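Local coordinates for aeromonas extracellular serine protease (Aeromonas sobria, PDB 3WQB), which cleaves peptide bonds after paired basic residues, one of them lysine, as a calcium-binding, furin-like secreted subtilase and probable virulence factor, at residues V72-V77 with D170-Q176. The protein carries 1 engineered substitution. Residues are numbered along the deposited sequence; the frame is centred on the assembly and turned at random.
Sequences VNVAVV and DNRVFNQ
Asn73 and Ala75 trade backbone hydrogen bonds with Val173 and Asn175, pairing strands 73-77 and 173-176 in parallel within the central sheet of the subtilisin domain. The regular ladder starts with Val173 N to Asn73 O and runs on through Ala75 N to Val173 O, Asn175 N to Ala75 O (2.8 Å) and Val77 N to Asn175 O. The backbones of Val74 and Val76 bond instead to strand 140-144, so strand 73-77 is held along both edges. Where the pairing begins, Asn73 O is gripped twice, Arg172 N being the added second donor at 2.8 Å beside Val173 N at 3.2 Å; Val173 N lies in the carbonyl plane and Arg172 N is tilted from it. The side chain of Asn73 extends the hold, its ND2 giving Asp170 O a nearly straight bond (168°) that keeps to the amide plane of Asn73 but reaches the acceptor from above its carbonyl plane. The Asp170 carboxylate forms a salt bridge with Arg93. With chi1 at -70°, CG of Asn171 stands beside its own backbone N, and the amide is turned onto Ala75; its OD1 is satisfied by Arg93, its ND2 by Gln142 and Ser168 O. On that face the Ala75 methyl also meets the Phe174 ring obliquely at CD2, and the ring stacks with Tyr212. On the other face Val74 CG2 packs alongside Val173 CB at 4.0 Å, under helices 115-124 and 335-352. The Val76 side chain lies about 4 Å from that of Asp78, the predicted charge-relay aspartate, which follows directly on Val77. Asn175, OD1 bound to Ser343 OG, uses ND2 to donate to a water (2.9 Å), which in turn donates to Val77 O at 2.8 Å.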
# COMPACT_ATOMS: atom_id res chain seq x y z
N VAL A 72 -14.01 18.29 0.39
CA VAL A 72 -12.95 17.33 0.74
C VAL A 72 -11.67 17.55 -0.05
O VAL A 72 -11.68 17.54 -1.28
CB VAL A 72 -13.42 15.87 0.58
CG1 VAL A 72 -12.32 14.89 1.04
CG2 VAL A 72 -14.68 15.64 1.40
N ASN A 73 -10.56 17.75 0.67
CA ASN A 73 -9.25 18.00 0.07
C ASN A 73 -8.45 16.71 -0.00
O ASN A 73 -8.26 16.03 1.01
CB ASN A 73 -8.47 19.05 0.87
CG ASN A 73 -9.07 20.43 0.79
OD1 ASN A 73 -9.74 20.79 -0.19
ND2 ASN A 73 -8.82 21.24 1.83
N VAL A 74 -8.03 16.36 -1.21
CA VAL A 74 -7.28 15.14 -1.46
C VAL A 74 -5.89 15.47 -2.00
O VAL A 74 -5.76 16.22 -2.98
CB VAL A 74 -8.00 14.22 -2.48
CG1 VAL A 74 -7.25 12.91 -2.65
CG2 VAL A 74 -9.44 13.93 -2.05
N ALA A 75 -4.85 14.90 -1.38
CA ALA A 75 -3.47 15.00 -1.89
C ALA A 75 -3.12 13.76 -2.69
O ALA A 75 -3.27 12.63 -2.21
CB ALA A 75 -2.49 15.16 -0.75
N VAL A 76 -2.62 13.97 -3.91
CA VAL A 76 -2.15 12.88 -4.74
C VAL A 76 -0.63 12.91 -4.74
O VAL A 76 -0.00 13.78 -5.35
CB VAL A 76 -2.73 12.98 -6.17
CG1 VAL A 76 -2.18 11.89 -7.06
CG2 VAL A 76 -4.25 12.87 -6.10
N VAL A 77 -0.04 11.99 -3.98
CA VAL A 77 1.40 11.89 -3.82
C VAL A 77 1.86 10.83 -4.82
O VAL A 77 1.67 9.64 -4.62
CB VAL A 77 1.77 11.56 -2.36
CG1 VAL A 77 3.29 11.55 -2.16
CG2 VAL A 77 1.11 12.55 -1.40
N ASP A 170 -3.89 20.35 5.55
CA ASP A 170 -5.35 20.41 5.57
C ASP A 170 -6.03 19.53 4.52
O ASP A 170 -7.18 19.75 4.18
CB ASP A 170 -5.83 21.85 5.46
CG ASP A 170 -5.41 22.52 4.16
OD1 ASP A 170 -4.46 22.03 3.49
OD2 ASP A 170 -6.04 23.55 3.81
N ASN A 171 -5.31 18.54 4.02
CA ASN A 171 -5.96 17.47 3.27
C ASN A 171 -6.62 16.50 4.22
O ASN A 171 -6.09 16.22 5.30
CB ASN A 171 -4.97 16.74 2.38
CG ASN A 171 -4.52 17.58 1.24
OD1 ASN A 171 -5.31 17.89 0.34
ND2 ASN A 171 -3.26 18.00 1.27
N ARG A 172 -7.79 16.00 3.82
CA ARG A 172 -8.45 14.93 4.56
C ARG A 172 -8.24 13.54 3.95
O ARG A 172 -8.62 12.55 4.56
CB ARG A 172 -9.94 15.19 4.73
CG ARG A 172 -10.25 16.26 5.77
CD ARG A 172 -11.64 16.09 6.37
NE ARG A 172 -11.67 14.95 7.27
CZ ARG A 172 -12.76 14.30 7.67
NH1 ARG A 172 -13.97 14.67 7.25
NH2 ARG A 172 -12.63 13.25 8.48
N VAL A 173 -7.64 13.45 2.75
CA VAL A 173 -7.30 12.16 2.15
C VAL A 173 -5.90 12.29 1.56
O VAL A 173 -5.61 13.25 0.84
CB VAL A 173 -8.32 11.73 1.06
CG1 VAL A 173 -7.97 10.36 0.53
CG2 VAL A 173 -9.74 11.72 1.61
N PHE A 174 -5.04 11.32 1.86
CA PHE A 174 -3.72 11.23 1.22
C PHE A 174 -3.67 9.97 0.39
O PHE A 174 -3.68 8.87 0.93
CB PHE A 174 -2.60 11.24 2.26
CG PHE A 174 -2.46 12.56 2.96
CD1 PHE A 174 -3.17 12.82 4.13
CD2 PHE A 174 -1.63 13.55 2.44
CE1 PHE A 174 -3.05 14.07 4.77
CE2 PHE A 174 -1.50 14.78 3.07
CZ PHE A 174 -2.21 15.04 4.23
N ASN A 175 -3.66 10.16 -0.93
CA ASN A 175 -3.63 9.05 -1.86
C ASN A 175 -2.21 8.61 -2.18
O ASN A 175 -1.43 9.41 -2.69
CB ASN A 175 -4.36 9.44 -3.15
CG ASN A 175 -4.52 8.28 -4.09
OD1 ASN A 175 -5.58 7.66 -4.13
ND2 ASN A 175 -3.47 7.96 -4.84
N GLN A 176 -1.89 7.36 -1.85
CA GLN A 176 -0.54 6.82 -2.06
C GLN A 176 -0.59 5.58 -2.96
O GLN A 176 -0.62 4.43 -2.49
CB GLN A 176 0.11 6.46 -0.74
CG GLN A 176 0.16 7.59 0.24
CD GLN A 176 0.50 7.06 1.60
OE1 GLN A 176 1.68 7.02 1.99
NE2 GLN A 176 -0.51 6.54 2.29
O HOH W 1 -0.69 8.43 -5.43